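Local coordinates for transketolase (Campylobacter jejuni, PDB 3L84), which belongs to the transketolase family of thiamine diphosphate-dependent enzymes, built from three-domain chains that pair as dimers, at residues A[351-356]-A[374-379]; A[360-363]-A[368-371]. All blocks are in the same frame, centred on the assembly; numbering follows the deposited sequence. Where two conformers were deposited one is given.

How the contacts relate
Contacts 1 and 2 lie in the pyrimidine binding domain, on the same side of the chain's centre, with their own centres 13 Å apart. The chain runs from the end of helix 340-354 in contact 1, through strand 358-362 and the short helix 366-369 in contact 2, and back to contact 1 in the loop leading to strand 384-386. Contact 2 is therefore formed entirely by chain lying between the two segments of contact 1. Strands 358-362 and 384-386 are parallel neighbours in a six-stranded sheet, with 384-386 outermost within this chain. Contact 2 packs the start of their connection against the end of strand 358-362, while contact 1 lays its later part against the preceding helix.

Contact 1: A[351-356]-A[374-379]; sequences LAKNLE and HSMGDF
The flat group at this contact is the peptide joining A352 to K353, and one of its faces is covered by the side chain of M376, modelled as selenomethionine in two conformers, of which one is described. M376 SE stands almost directly above A352 C, 3.9 Å away, and M376 CE lies over the same face toward the oxygen, 3.7 Å from A352 O. That oxygen also accepts a hydrogen bond from K383 NZ, which makes a weaker one to E356 O. Beside the peptide, A352 CB points at the loop and packs against M376 SE at 3.5 Å. An extended chi2 (-154°) carries SE out to the helix, and the bend at chi3 (66°) then folds CE back over the carbonyl. The aliphatic part of K353 crosses M376 at about a right angle, its CG 4.2 Å from M376 SE. In the fold, this packing sets the last turn of helix 340-354 against the loop that runs into strand 384-386 of an alpha/beta domain. Backbone hydrogen bonds pair M376 with K383 and G377 with N384, where that strand starts, and H374 N is hydrogen-bonded to N349 OD1 one turn earlier in the helix. Farther along, F379 meets the ring of H170 edge-to-face, and D378 packs on L192 of the second subunit.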
ATOM      1  N   LEU A 351      16.682 -11.536  21.118  1.00  6.37           N
ATOM      2  CA  LEU A 351      15.283 -11.909  21.322  1.00  6.57           C
ATOM      3  C   LEU A 351      15.007 -13.306  20.808  1.00  6.50           C
ATOM      4  O   LEU A 351      14.362 -14.107  21.509  1.00  7.34           O
ATOM      5  CB  LEU A 351      14.327 -10.883  20.696  1.00  7.27           C
ATOM      6  CG  LEU A 351      14.382  -9.491  21.342  1.00  6.71           C
ATOM      7  CD1 LEU A 351      13.499  -8.490  20.564  1.00  8.84           C
ATOM      8  CD2 LEU A 351      13.955  -9.573  22.763  1.00  9.83           C
ATOM      9  N   ALA A 352      15.526 -13.624  19.633  1.00  6.54           N
ATOM     10  CA  ALA A 352      15.308 -14.957  19.061  1.00  7.92           C
ATOM     11  C   ALA A 352      15.972 -16.017  19.920  1.00  8.80           C
ATOM     12  O   ALA A 352      15.443 -17.132  19.998  1.00  9.20           O
ATOM     13  CB  ALA A 352      15.837 -14.993  17.623  1.00  9.00           C
ATOM     14  N   LYS A 353      17.113 -15.727  20.539  1.00  8.18           N
ATOM     15  CA  LYS A 353      17.790 -16.694  21.408  1.00  9.40           C
ATOM     16  C   LYS A 353      17.020 -16.931  22.686  1.00  8.73           C
ATOM     17  O   LYS A 353      17.044 -18.060  23.217  1.00 11.06           O
ATOM     18  CB  LYS A 353      19.198 -16.212  21.748  1.00 10.77           C
ATOM     19  CG  LYS A 353      20.111 -16.311  20.576  1.00 17.21           C
ATOM     20  CD  LYS A 353      21.496 -15.797  20.905  1.00 23.57           C
ATOM     21  CE  LYS A 353      22.042 -14.919  19.771  1.00 27.20           C
ATOM     22  NZ  LYS A 353      22.534 -13.545  20.225  1.00 30.44           N
ATOM     23  N   ASN A 354      16.363 -15.907  23.213  1.00  7.49           N
ATOM     24  CA  ASN A 354      15.673 -15.959  24.507  1.00  7.61           C
ATOM     25  C   ASN A 354      14.217 -16.394  24.415  1.00  7.83           C
ATOM     26  O   ASN A 354      13.664 -16.853  25.409  1.00  9.72           O
ATOM     27  CB  ASN A 354      15.717 -14.591  25.210  1.00  8.63           C
ATOM     28  CG  ASN A 354      17.032 -14.320  25.932  1.00 10.81           C
ATOM     29  OD1 ASN A 354      17.201 -14.669  27.103  1.00 12.43           O
ATOM     30  ND2 ASN A 354      17.972 -13.719  25.242  1.00  9.83           N
ATOM     31  N   LEU A 355      13.608 -16.289  23.239  1.00  7.42           N
ATOM     32  CA  LEU A 355      12.174 -16.492  23.090  1.00  7.84           C
ATOM     33  C   LEU A 355      11.948 -17.522  22.001  1.00  7.10           C
ATOM     34  O   LEU A 355      12.148 -17.243  20.808  1.00  7.69           O
ATOM     35  CB  LEU A 355      11.486 -15.172  22.739  1.00  8.54           C
ATOM     36  CG  LEU A 355      11.559 -14.072  23.796  1.00  7.99           C
ATOM     37  CD1 LEU A 355      11.148 -12.745  23.217  1.00  8.87           C
ATOM     38  CD2 LEU A 355      10.751 -14.388  25.056  1.00 10.67           C
ATOM     39  N   GLU A 356      11.504 -18.717  22.377  1.00  7.65           N
ATOM     40  CA  GLU A 356      11.338 -19.779  21.406  1.00  7.97           C
ATOM     41  C   GLU A 356      10.297 -19.479  20.328  1.00  8.50           C
ATOM     42  O   GLU A 356      10.371 -20.030  19.234  1.00 11.27           O
ATOM     43  CB  GLU A 356      11.033 -21.093  22.134  1.00  8.25           C
ATOM     44  CG  GLU A 356      12.260 -21.662  22.853  1.00  9.37           C
ATOM     45  CD  GLU A 356      11.934 -22.571  24.017  1.00 11.53           C
ATOM     46  OE1 GLU A 356      11.161 -22.147  24.883  1.00 11.41           O
ATOM     47  OE2 GLU A 356      12.472 -23.718  24.089  1.00 11.62           O
ATOM     48  N   HIS A 374      21.194 -15.301  13.236  1.00  8.04           N
ATOM     49  CA  HIS A 374      22.381 -16.065  12.899  1.00  9.53           C
ATOM     50  C   HIS A 374      22.390 -17.438  13.506  1.00  9.56           C
ATOM     51  O   HIS A 374      22.203 -17.590  14.703  1.00 10.07           O
ATOM     52  CB  HIS A 374      23.623 -15.306  13.343  1.00  9.46           C
ATOM     53  CG  HIS A 374      23.797 -14.002  12.657  1.00 11.15           C
ATOM     54  ND1 HIS A 374      24.113 -13.899  11.318  1.00 15.99           N
ATOM     55  CD2 HIS A 374      23.684 -12.741  13.124  1.00 13.98           C
ATOM     56  CE1 HIS A 374      24.185 -12.621  10.996  1.00 15.86           C
ATOM     57  NE2 HIS A 374      23.919 -11.902  12.070  1.00 16.09           N
ATOM     58  N   SER A 375      22.627 -18.431  12.654  1.00 10.15           N
ATOM     59  CA  SER A 375      22.676 -19.853  13.048  1.00 11.40           C
ATOM     60  C   SER A 375      21.346 -20.391  13.582  1.00 11.11           C
ATOM     61  O   SER A 375      21.325 -21.445  14.225  1.00 13.00           O
ATOM     62  CB  SER A 375      23.806 -20.100  14.057  1.00 12.33           C
ATOM     63  OG  SER A 375      25.051 -19.767  13.461  1.00 16.29           O
HETATM   64  N   MSE A 376      20.230 -19.699  13.302  1.00 10.87           N
HETATM   65  CA  MSE A 376      18.923 -20.153  13.767  0.50 10.20           C
HETATM   66  C   MSE A 376      18.068 -20.784  12.663  1.00 10.15           C
HETATM   67  O   MSE A 376      16.934 -21.188  12.908  1.00  9.57           O
HETATM   68  CB  MSE A 376      18.208 -19.026  14.507  0.30 10.27           C
HETATM   69  CG  MSE A 376      19.126 -18.377  15.547  0.50 12.40           C
HETATM   70 SE   MSE A 376      18.215 -17.533  17.062  0.50 19.99          SE
HETATM   71  CE  MSE A 376      17.521 -19.176  17.784  0.50 18.49           C
ATOM     72  N   GLY A 377      18.646 -20.916  11.473  1.00  8.91           N
ATOM     73  CA  GLY A 377      18.068 -21.715  10.404  1.00  8.48           C
ATOM     74  C   GLY A 377      16.923 -21.040   9.666  1.00  8.66           C
ATOM     75  O   GLY A 377      16.433 -19.976  10.072  1.00  8.84           O
ATOM     76  N   ASP A 378      16.515 -21.675   8.571  1.00  9.34           N
ATOM     77  CA  ASP A 378      15.423 -21.200   7.713  1.00  8.92           C
ATOM     78  C   ASP A 378      14.118 -21.922   8.010  1.00  8.63           C
ATOM     79  O   ASP A 378      14.099 -23.127   8.309  1.00  7.74           O
ATOM     80  CB  ASP A 378      15.756 -21.431   6.222  1.00 10.16           C
ATOM     81  CG  ASP A 378      16.831 -20.481   5.687  1.00 13.88           C
ATOM     82  OD1 ASP A 378      17.187 -19.498   6.365  1.00 13.96           O
ATOM     83  OD2 ASP A 378      17.329 -20.770   4.578  1.00 19.84           O
ATOM     84  N   PHE A 379      13.019 -21.193   7.887  1.00  8.19           N
ATOM     85  CA  PHE A 379      11.690 -21.793   7.999  1.00  7.96           C
ATOM     86  C   PHE A 379      11.580 -22.968   7.041  1.00  8.40           C
ATOM     87  O   PHE A 379      12.099 -22.891   5.941  1.00 10.01           O
ATOM     88  CB  PHE A 379      10.662 -20.703   7.643  1.00  8.87           C
ATOM     89  CG  PHE A 379       9.207 -21.165   7.656  1.00  9.09           C
ATOM     90  CD1 PHE A 379       8.684 -21.867   6.587  1.00 11.82           C
ATOM     91  CD2 PHE A 379       8.370 -20.914   8.759  1.00 12.60           C
ATOM     92  CE1 PHE A 379       7.358 -22.326   6.603  1.00 14.58           C
ATOM     93  CE2 PHE A 379       7.027 -21.361   8.743  1.00  9.78           C
ATOM     94  CZ  PHE A 379       6.556 -22.064   7.684  1.00 13.14           C
TER

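Contact 2: A[360-363]-A[368-371]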
ATOM      1  N   GLY A 360      10.718 -14.289  12.386  1.00  6.74           N
ATOM      2  CA  GLY A 360      10.269 -13.322  11.390  1.00  6.86           C
ATOM      3  C   GLY A 360      11.195 -13.292  10.226  1.00  6.66           C
ATOM      4  O   GLY A 360      11.997 -14.211   9.993  1.00  8.21           O
ATOM      5  N   GLY A 361      11.126 -12.204   9.484  1.00  6.30           N
ATOM      6  CA  GLY A 361      11.976 -12.080   8.323  1.00  6.92           C
ATOM      7  C   GLY A 361      11.750 -10.802   7.586  1.00  6.92           C
ATOM      8  O   GLY A 361      11.061  -9.887   8.084  1.00  7.57           O
ATOM      9  N   SER A 362      12.351 -10.743   6.408  1.00  6.63           N
ATOM     10  CA  SER A 362      12.356  -9.560   5.557  1.00  6.79           C
ATOM     11  C   SER A 362      11.770  -9.916   4.202  1.00  6.81           C
ATOM     12  O   SER A 362      11.758 -11.075   3.759  1.00  6.94           O
ATOM     13  CB  SER A 362      13.826  -9.114   5.390  1.00  6.65           C
ATOM     14  OG  SER A 362      13.940  -8.006   4.489  1.00  8.03           O
ATOM     15  N   ALA A 363      11.306  -8.879   3.512  1.00  6.11           N
ATOM     16  CA  ALA A 363      10.846  -9.003   2.138  1.00  6.53           C
ATOM     17  C   ALA A 363      12.014  -8.870   1.171  1.00  7.32           C
ATOM     18  O   ALA A 363      12.219  -7.843   0.519  1.00  7.45           O
ATOM     19  CB  ALA A 363       9.722  -7.959   1.835  1.00  8.41           C
ATOM     20  N   SER A 368      20.384  -6.066   4.043  1.00  8.08           N
ATOM     21  CA  SER A 368      20.303  -4.604   4.232  1.00  8.35           C
ATOM     22  C   SER A 368      19.543  -4.221   5.489  1.00  7.71           C
ATOM     23  O   SER A 368      19.893  -3.234   6.121  1.00  7.18           O
ATOM     24  CB  SER A 368      19.614  -3.955   3.045  1.00  9.18           C
ATOM     25  OG  SER A 368      20.338  -4.160   1.852  1.00 15.03           O
ATOM     26  N   ASN A 369      18.497  -4.962   5.848  1.00  7.07           N
ATOM     27  CA  ASN A 369      17.718  -4.674   7.060  1.00  7.37           C
ATOM     28  C   ASN A 369      18.412  -5.197   8.321  1.00  7.76           C
ATOM     29  O   ASN A 369      17.981  -4.863   9.420  1.00  8.73           O
ATOM     30  CB  ASN A 369      16.328  -5.290   7.003  1.00  7.05           C
ATOM     31  CG  ASN A 369      15.418  -4.755   5.902  1.00  7.30           C
ATOM     32  OD1 ASN A 369      15.566  -3.590   5.420  1.00 10.42           O
ATOM     33  ND2 ASN A 369      14.473  -5.538   5.539  1.00  5.54           N
ATOM     34  N   LYS A 370      19.429  -6.045   8.155  1.00  7.49           N
ATOM     35  CA  LYS A 370      20.183  -6.679   9.244  1.00  8.20           C
ATOM     36  C   LYS A 370      19.331  -7.563  10.129  1.00  7.95           C
ATOM     37  O   LYS A 370      19.512  -7.634  11.369  1.00  9.41           O
ATOM     38  CB  LYS A 370      20.938  -5.638  10.067  1.00  8.77           C
ATOM     39  CG  LYS A 370      21.872  -4.760   9.250  1.00  9.86           C
ATOM     40  CD  LYS A 370      22.931  -5.551   8.523  1.00 11.46           C
ATOM     41  CE  LYS A 370      23.866  -4.661   7.690  1.00 15.64           C
ATOM     42  NZ  LYS A 370      25.096  -4.377   8.472  1.00 21.97           N
ATOM     43  N   THR A 371      18.438  -8.336   9.511  1.00  7.60           N
ATOM     44  CA  THR A 371      17.492  -9.155  10.233  1.00  8.26           C
ATOM     45  C   THR A 371      17.854 -10.631  10.318  1.00  8.60           C
ATOM     46  O   THR A 371      17.139 -11.389  10.969  1.00  9.74           O
ATOM     47  CB  THR A 371      16.081  -9.026   9.567  1.00  9.15           C
ATOM     48  OG1 THR A 371      16.204  -9.197   8.135  1.00  9.80           O
ATOM     49  CG2 THR A 371      15.528  -7.649   9.848  1.00 10.45           C
TER
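S362 and N369 approach most closely here, with S362 OG 2.7 Å from N369 ND2. The hydroxyl lies well off the plane of the amide, and S362 CB is 3.6 Å from N369 ND2. Chi1 of S362 (176°) swings OG toward the short helix, and there it takes a hydrogen bond from L365 N, just ahead of helix 366-369. N369 is held from its other branch, OD1 being hydrogen-bonded to T440 OG1, which fixes which way round the amide faces. T371 completes this buried group, its OG1 in van der Waals contact with S362 CB at 3.6 Å. S362 also packs on E187 of the second subunit. By contrast, S368 and K370 are partly exposed and leave S362 to their neighbours, K370 NZ forming a salt bridge with D342 of helix 340-354. A strand end joined through a short connection to a short helix in this way opens a beta-alpha-beta crossover, here between parallel strands 358-362 and 384-386 of the pyrimidine binding domain.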